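Local coordinates for putative PLP-dependent aminotransferase (Bacillus cereus ATCC 10987, PDB 3JU7), which probably acts as a pyridoxal-phosphate-dependent aminotransferase of the DegT/DnrJ/EryC1 family and binds calcium, at residues Glu17-Asp20 and Glu21-Glu24; Glu354-Thr357 and Lys358-Glu362. All blocks are in the same frame, centred on the assembly; numbering follows the deposited sequence.

Contact 1 of 2, residues Glu17-Asp20 and Glu21-Glu24; sequences EYLD and ELKE. With CA (calcium ion), chain C; CA (calcium ion), chain E.
D20 and E21 are neighbours in the first turn of helix 19-28; D20 binds two calcium ions directly, and E21 is linked to one of them, that of chain C, through a water. D20 OD2 bridges the two ions, at 2.6 Å from the calcium of chain C and 2.5 Å from that of chain E; OD1 coordinates neither. Water 1, a ligand of the chain C ion, lies 2.9 Å from E21 OE1 and 3.2 Å from E17 O, in position to donate to either, but its two protons cannot serve all the acceptors around it. Water 2, which is not a ligand of either ion, lies between E17 O and E21 OE2, 2.7 Å from OE2. The E21 chain, bent at CB-CG (chi2 79°), folds back so that OE1 lies 3.2 Å from Y18 CA. Behind this polar layer Y18, the N-cap residue, takes L22 N onto its carbonyl oxygen, and K23 N to L19 O and E24 N to D20 O continue the helix. On the face turned from the ions the Y18 and L22 side chains run side by side, Y18 CE2 to L22 CD1 3.7 Å. Y18 also packs on I242 and A245 of helix 237-248 and on Y238 of the second subunit, while E24 pairs with R40. Two divalent ions sharing one oxygen would probably keep D20 ionised, and the chain C ion would probably polarise water 1, making it a stronger donor.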
ATOM      1  N   GLU A  17     -23.029  -4.469  10.188  1.00 22.01           N
ATOM      2  CA  GLU A  17     -22.142  -4.802  11.305  1.00 20.68           C
ATOM      3  C   GLU A  17     -21.097  -3.752  11.656  1.00 20.58           C
ATOM      4  O   GLU A  17     -20.652  -3.734  12.789  1.00 23.60           O
ATOM      5  CB  GLU A  17     -21.437  -6.141  11.024  1.00 19.74           C
ATOM      6  CG  GLU A  17     -22.363  -7.348  10.874  1.00 24.81           C
ATOM      7  CD  GLU A  17     -23.156  -7.693  12.131  1.00 30.41           C
ATOM      8  OE1 GLU A  17     -22.899  -7.117  13.218  1.00 40.35           O
ATOM      9  OE2 GLU A  17     -24.050  -8.550  12.043  1.00 37.69           O
ATOM     10  N   TYR A  18     -20.704  -2.895  10.700  1.00 22.23           N
ATOM     11  CA  TYR A  18     -19.814  -1.764  10.988  1.00 21.07           C
ATOM     12  C   TYR A  18     -20.407  -0.376  10.645  1.00 22.88           C
ATOM     13  O   TYR A  18     -19.662   0.575  10.486  1.00 22.55           O
ATOM     14  CB  TYR A  18     -18.446  -1.942  10.305  1.00 24.02           C
ATOM     15  CG  TYR A  18     -18.527  -2.178   8.826  1.00 22.28           C
ATOM     16  CD1 TYR A  18     -18.688  -3.453   8.324  1.00 23.83           C
ATOM     17  CD2 TYR A  18     -18.499  -1.115   7.941  1.00 19.51           C
ATOM     18  CE1 TYR A  18     -18.794  -3.669   6.967  1.00 24.36           C
ATOM     19  CE2 TYR A  18     -18.610  -1.308   6.593  1.00 24.95           C
ATOM     20  CZ  TYR A  18     -18.753  -2.577   6.100  1.00 24.61           C
ATOM     21  OH  TYR A  18     -18.872  -2.741   4.760  1.00 17.58           O
ATOM     22  N   LEU A  19     -21.731  -0.247  10.572  1.00 20.26           N
ATOM     23  CA  LEU A  19     -22.331   1.031  10.173  1.00 20.34           C
ATOM     24  C   LEU A  19     -22.168   2.065  11.292  1.00 20.62           C
ATOM     25  O   LEU A  19     -21.832   3.197  11.028  1.00 21.13           O
ATOM     26  CB  LEU A  19     -23.804   0.853   9.783  1.00 21.65           C
ATOM     27  CG  LEU A  19     -24.510   1.889   8.904  1.00 29.28           C
ATOM     28  CD1 LEU A  19     -23.646   2.292   7.724  1.00 29.31           C
ATOM     29  CD2 LEU A  19     -25.824   1.307   8.381  1.00 25.71           C
ATOM     30  N   ASP A  20     -22.420   1.671  12.532  1.00 18.30           N
ATOM     31  CA  ASP A  20     -22.091   2.514  13.678  1.00 21.63           C
ATOM     32  C   ASP A  20     -20.693   3.108  13.630  1.00 21.20           C
ATOM     33  O   ASP A  20     -20.519   4.279  13.876  1.00 23.64           O
ATOM     34  CB  ASP A  20     -22.204   1.718  14.960  1.00 17.82           C
ATOM     35  CG  ASP A  20     -23.606   1.382  15.291  1.00 21.97           C
ATOM     36  OD1 ASP A  20     -24.574   1.927  14.680  1.00 20.25           O
ATOM     37  OD2 ASP A  20     -23.766   0.574  16.195  1.00 24.40           O
ATOM     38  N   GLU A  21     -19.699   2.303  13.313  1.00 23.33           N
ATOM     39  CA  GLU A  21     -18.359   2.821  13.209  1.00 24.84           C
ATOM     40  C   GLU A  21     -18.236   3.813  12.058  1.00 25.44           C
ATOM     41  O   GLU A  21     -17.550   4.834  12.205  1.00 26.08           O
ATOM     42  CB  GLU A  21     -17.330   1.699  13.054  1.00 27.32           C
ATOM     43  CG  GLU A  21     -17.064   0.927  14.340  1.00 24.43           C
ATOM     44  CD  GLU A  21     -18.134  -0.111  14.662  1.00 27.94           C
ATOM     45  OE1 GLU A  21     -19.004  -0.387  13.813  1.00 28.49           O
ATOM     46  OE2 GLU A  21     -18.112  -0.649  15.778  1.00 31.68           O
ATOM     47  N   LEU A  22     -18.877   3.522  10.926  1.00 23.42           N
ATOM     48  CA  LEU A  22     -18.920   4.472   9.816  1.00 22.66           C
ATOM     49  C   LEU A  22     -19.569   5.805  10.247  1.00 22.48           C
ATOM     50  O   LEU A  22     -19.094   6.884   9.867  1.00 20.32           O
ATOM     51  CB  LEU A  22     -19.641   3.880   8.592  1.00 22.45           C
ATOM     52  CG  LEU A  22     -18.956   2.676   7.931  1.00 25.44           C
ATOM     53  CD1 LEU A  22     -19.710   2.241   6.691  1.00 24.89           C
ATOM     54  CD2 LEU A  22     -17.528   2.947   7.570  1.00 19.46           C
ATOM     55  N   LYS A  23     -20.629   5.749  11.056  1.00 24.05           N
ATOM     56  CA  LYS A  23     -21.187   6.990  11.616  1.00 23.71           C
ATOM     57  C   LYS A  23     -20.156   7.702  12.483  1.00 23.44           C
ATOM     58  O   LYS A  23     -20.014   8.913  12.411  1.00 24.63           O
ATOM     59  CB  LYS A  23     -22.465   6.770  12.435  1.00 22.72           C
ATOM     60  CG  LYS A  23     -23.667   6.225  11.647  1.00 34.55           C
ATOM     61  CD  LYS A  23     -24.039   6.972  10.343  1.00 36.28           C
ATOM     62  CE  LYS A  23     -24.891   8.233  10.555  1.00 38.30           C
ATOM     63  NZ  LYS A  23     -25.739   8.490   9.332  1.00 40.16           N
ATOM     64  N   GLU A  24     -19.427   6.969  13.310  1.00 23.60           N
ATOM     65  CA  GLU A  24     -18.373   7.603  14.099  1.00 22.41           C
ATOM     66  C   GLU A  24     -17.365   8.337  13.219  1.00 20.71           C
ATOM     67  O   GLU A  24     -16.968   9.462  13.524  1.00 17.36           O
ATOM     68  CB  GLU A  24     -17.613   6.575  14.884  1.00 24.16           C
ATOM     69  CG  GLU A  24     -18.270   6.136  16.137  1.00 31.72           C
ATOM     70  CD  GLU A  24     -17.314   5.288  16.939  1.00 37.24           C
ATOM     71  OE1 GLU A  24     -16.306   5.840  17.435  1.00 39.36           O
ATOM     72  OE2 GLU A  24     -17.565   4.078  17.044  1.00 41.87           O
TER
HETATM   73 CA    CA C 377     -22.184  -1.036  17.427  1.00 55.99          CA
HETATM   74 CA    CA E 379     -25.613  -0.926  16.954  1.00 49.19          CA
HETATM   75  O   HOH W   1     -21.174  -1.757  15.252  1.00 26.54           O
HETATM   76  O   HOH W   2     -18.692  -3.243  15.321  1.00 32.15           O
HETATM   77  O   HOH W   3     -23.764  -3.269  17.267  1.00 31.48           O
HETATM   78  O   HOH W   4     -25.795  -1.770  14.743  1.00 19.67           O
HETATM   79  O   HOH W   5     -24.996   0.462  19.260  1.00 36.10           O

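Contact 2 of 2, residues Glu354-Thr357 and Lys358-Glu362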
ATOM      1  N   GLU A 354     -16.728 -19.990   3.754  1.00 23.34           N
ATOM      2  CA  GLU A 354     -17.875 -19.853   4.635  1.00 25.56           C
ATOM      3  C   GLU A 354     -19.115 -20.132   3.826  1.00 25.24           C
ATOM      4  O   GLU A 354     -19.296 -19.568   2.753  1.00 29.01           O
ATOM      5  CB  GLU A 354     -17.978 -18.439   5.237  1.00 25.20           C
ATOM      6  CG  GLU A 354     -16.829 -18.048   6.199  1.00 29.40           C
ATOM      7  CD  GLU A 354     -16.962 -16.601   6.697  1.00 31.72           C
ATOM      8  OE1 GLU A 354     -18.062 -16.235   7.142  1.00 35.40           O
ATOM      9  OE2 GLU A 354     -15.981 -15.823   6.634  1.00 31.49           O
ATOM     10  N   GLY A 355     -19.950 -21.018   4.328  1.00 23.99           N
ATOM     11  CA  GLY A 355     -21.170 -21.373   3.647  1.00 23.90           C
ATOM     12  C   GLY A 355     -21.052 -22.719   3.017  1.00 24.07           C
ATOM     13  O   GLY A 355     -22.053 -23.310   2.692  1.00 26.56           O
HETATM   14  N   MSE A 356     -19.844 -23.234   2.835  1.00 26.19           N
HETATM   15  CA  MSE A 356     -19.733 -24.595   2.310  1.00 27.82           C
HETATM   16  C   MSE A 356     -20.530 -25.613   3.160  1.00 29.28           C
HETATM   17  O   MSE A 356     -20.369 -25.667   4.372  1.00 31.91           O
HETATM   18  CB  MSE A 356     -18.281 -25.015   2.224  1.00 28.02           C
HETATM   19  CG  MSE A 356     -18.112 -26.234   1.346  1.00 33.10           C
HETATM   20 SE   MSE A 356     -16.286 -26.470   0.932  0.75 16.71          SE
HETATM   21  CE  MSE A 356     -16.064 -25.136  -0.408  1.00 15.00           C
ATOM     22  N   THR A 357     -21.394 -26.403   2.526  1.00 28.54           N
ATOM     23  CA  THR A 357     -22.200 -27.408   3.236  1.00 28.47           C
ATOM     24  C   THR A 357     -21.500 -28.760   3.288  1.00 29.18           C
ATOM     25  O   THR A 357     -20.642 -29.058   2.448  1.00 26.66           O
ATOM     26  CB  THR A 357     -23.527 -27.650   2.503  1.00 28.89           C
ATOM     27  OG1 THR A 357     -23.237 -27.911   1.128  1.00 28.88           O
ATOM     28  CG2 THR A 357     -24.478 -26.423   2.602  1.00 21.86           C
ATOM     29  N   LYS A 358     -21.891 -29.605   4.240  1.00 29.57           N
ATOM     30  CA  LYS A 358     -21.295 -30.933   4.323  1.00 30.80           C
ATOM     31  C   LYS A 358     -21.481 -31.707   3.019  1.00 31.09           C
ATOM     32  O   LYS A 358     -20.603 -32.490   2.606  1.00 30.79           O
ATOM     33  CB  LYS A 358     -21.861 -31.730   5.490  1.00 31.34           C
ATOM     34  CG  LYS A 358     -21.116 -33.026   5.750  1.00 36.89           C
ATOM     35  CD  LYS A 358     -21.518 -33.679   7.070  1.00 42.13           C
ATOM     36  CE  LYS A 358     -20.625 -34.875   7.408  1.00 43.68           C
ATOM     37  NZ  LYS A 358     -20.692 -35.245   8.861  1.00 42.57           N
ATOM     38  N   GLU A 359     -22.611 -31.492   2.358  1.00 31.55           N
ATOM     39  CA  GLU A 359     -22.851 -32.172   1.083  1.00 34.32           C
ATOM     40  C   GLU A 359     -21.902 -31.650  -0.001  1.00 32.38           C
ATOM     41  O   GLU A 359     -21.533 -32.396  -0.900  1.00 29.36           O
ATOM     42  CB  GLU A 359     -24.336 -32.140   0.631  1.00 35.42           C
ATOM     43  CG  GLU A 359     -25.034 -30.763   0.639  1.00 48.51           C
ATOM     44  CD  GLU A 359     -25.686 -30.373   1.995  1.00 58.44           C
ATOM     45  OE1 GLU A 359     -25.656 -31.199   2.942  1.00 61.28           O
ATOM     46  OE2 GLU A 359     -26.239 -29.239   2.103  1.00 62.32           O
ATOM     47  N   ILE A 360     -21.468 -30.392   0.102  1.00 33.26           N
ATOM     48  CA  ILE A 360     -20.479 -29.880  -0.857  1.00 30.64           C
ATOM     49  C   ILE A 360     -19.112 -30.522  -0.627  1.00 29.37           C
ATOM     50  O   ILE A 360     -18.498 -30.978  -1.590  1.00 28.57           O
ATOM     51  CB  ILE A 360     -20.421 -28.362  -0.880  1.00 31.20           C
ATOM     52  CG1 ILE A 360     -21.720 -27.823  -1.479  1.00 31.74           C
ATOM     53  CG2 ILE A 360     -19.240 -27.871  -1.722  1.00 27.37           C
ATOM     54  CD1 ILE A 360     -21.901 -26.337  -1.276  1.00 32.94           C
ATOM     55  N   VAL A 361     -18.658 -30.616   0.624  1.00 28.27           N
ATOM     56  CA  VAL A 361     -17.389 -31.322   0.916  1.00 29.39           C
ATOM     57  C   VAL A 361     -17.436 -32.767   0.352  1.00 29.28           C
ATOM     58  O   VAL A 361     -16.527 -33.201  -0.361  1.00 25.93           O
ATOM     59  CB  VAL A 361     -17.065 -31.366   2.431  1.00 29.98           C
ATOM     60  CG1 VAL A 361     -15.746 -32.041   2.676  1.00 27.21           C
ATOM     61  CG2 VAL A 361     -17.042 -29.964   3.033  1.00 26.60           C
ATOM     62  N   GLU A 362     -18.523 -33.475   0.660  1.00 30.67           N
ATOM     63  CA  GLU A 362     -18.754 -34.835   0.163  1.00 31.90           C
ATOM     64  C   GLU A 362     -18.643 -34.943  -1.369  1.00 31.33           C
ATOM     65  O   GLU A 362     -17.916 -35.796  -1.861  1.00 29.19           O
ATOM     66  CB  GLU A 362     -20.093 -35.383   0.667  1.00 32.33           C
ATOM     67  CG  GLU A 362     -20.421 -36.821   0.200  1.00 39.76           C
ATOM     68  CD  GLU A 362     -21.611 -37.464   0.923  1.00 42.46           C
ATOM     69  OE1 GLU A 362     -22.508 -36.766   1.450  1.00 45.62           O
ATOM     70  OE2 GLU A 362     -21.649 -38.698   0.951  1.00 50.59           O
TER
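I360 leans back over T357, its CB 3.4 Å from T357 O. From CB the two branches part. I360 CG2 turns to the loop and meets the CG of M356, a selenomethionine, at 3.7 Å. CG1, placed beside the backbone N and anti to the carbonyl carbon (chi1 -69°), runs past the threonine hydroxyl: I360 CG1 lies only 3.0 Å from T357 OG1, and the terminal I360 CD1 is still 3.2 Å from the same oxygen, a tight fit of an aliphatic branch against a polar atom.

T357 OG1 is occupied by more than this packing. The residue is the N-cap of helix 358-368, and T357 OG1 accepts from I360 N at 3.2 Å, with an N-H...O angle of 140°, capping a first-turn N-H that has no i-4 carbonyl within the helix. With chi1 at 51°, OG1 sits between the backbone N and the carbonyl carbon of T357, which turns it over the helix start. The carbonyl of T357 is a weak second acceptor for the same I360 N-H and takes a straighter bond from V361 N, the first of the regular helical pattern. E359 curls round the outer side of the cap: E359 OE2 comes to 3.2 Å from T357 CB and also touches CG2, making a van der Waals contact with the methyl side and no hydrogen bond to the hydroxyl.

On the inner side M356 crosses V361 at about a right angle, M356 SE to V361 CG2 4.1 Å. These two pack on helix 250-270, M356 against I260 and V361 against Y264 and L267. E354 forms a salt bridge with K253, and G355 N bonds to E256 OE2, tying the incoming loop to that same helix.

Both contacts are helix starts, one at the head of helix 19-28 and the other at that of the C-terminal helix 358-368, and both lie partly buried toward the periphery of the subunit, their centres 32 Å apart and their nearest atoms about 11 Å apart. They do not touch and share no helix. Contact 1 rests on helix 237-248 and also meets the second subunit; contact 2 is carried by helix 250-270 and no other chain of the assembly touches it. Their chemistry diverges accordingly: metal ions and bridging waters on one side of contact 1, against a side-chain N-cap with apolar packing in contact 2, away from the annotated sites.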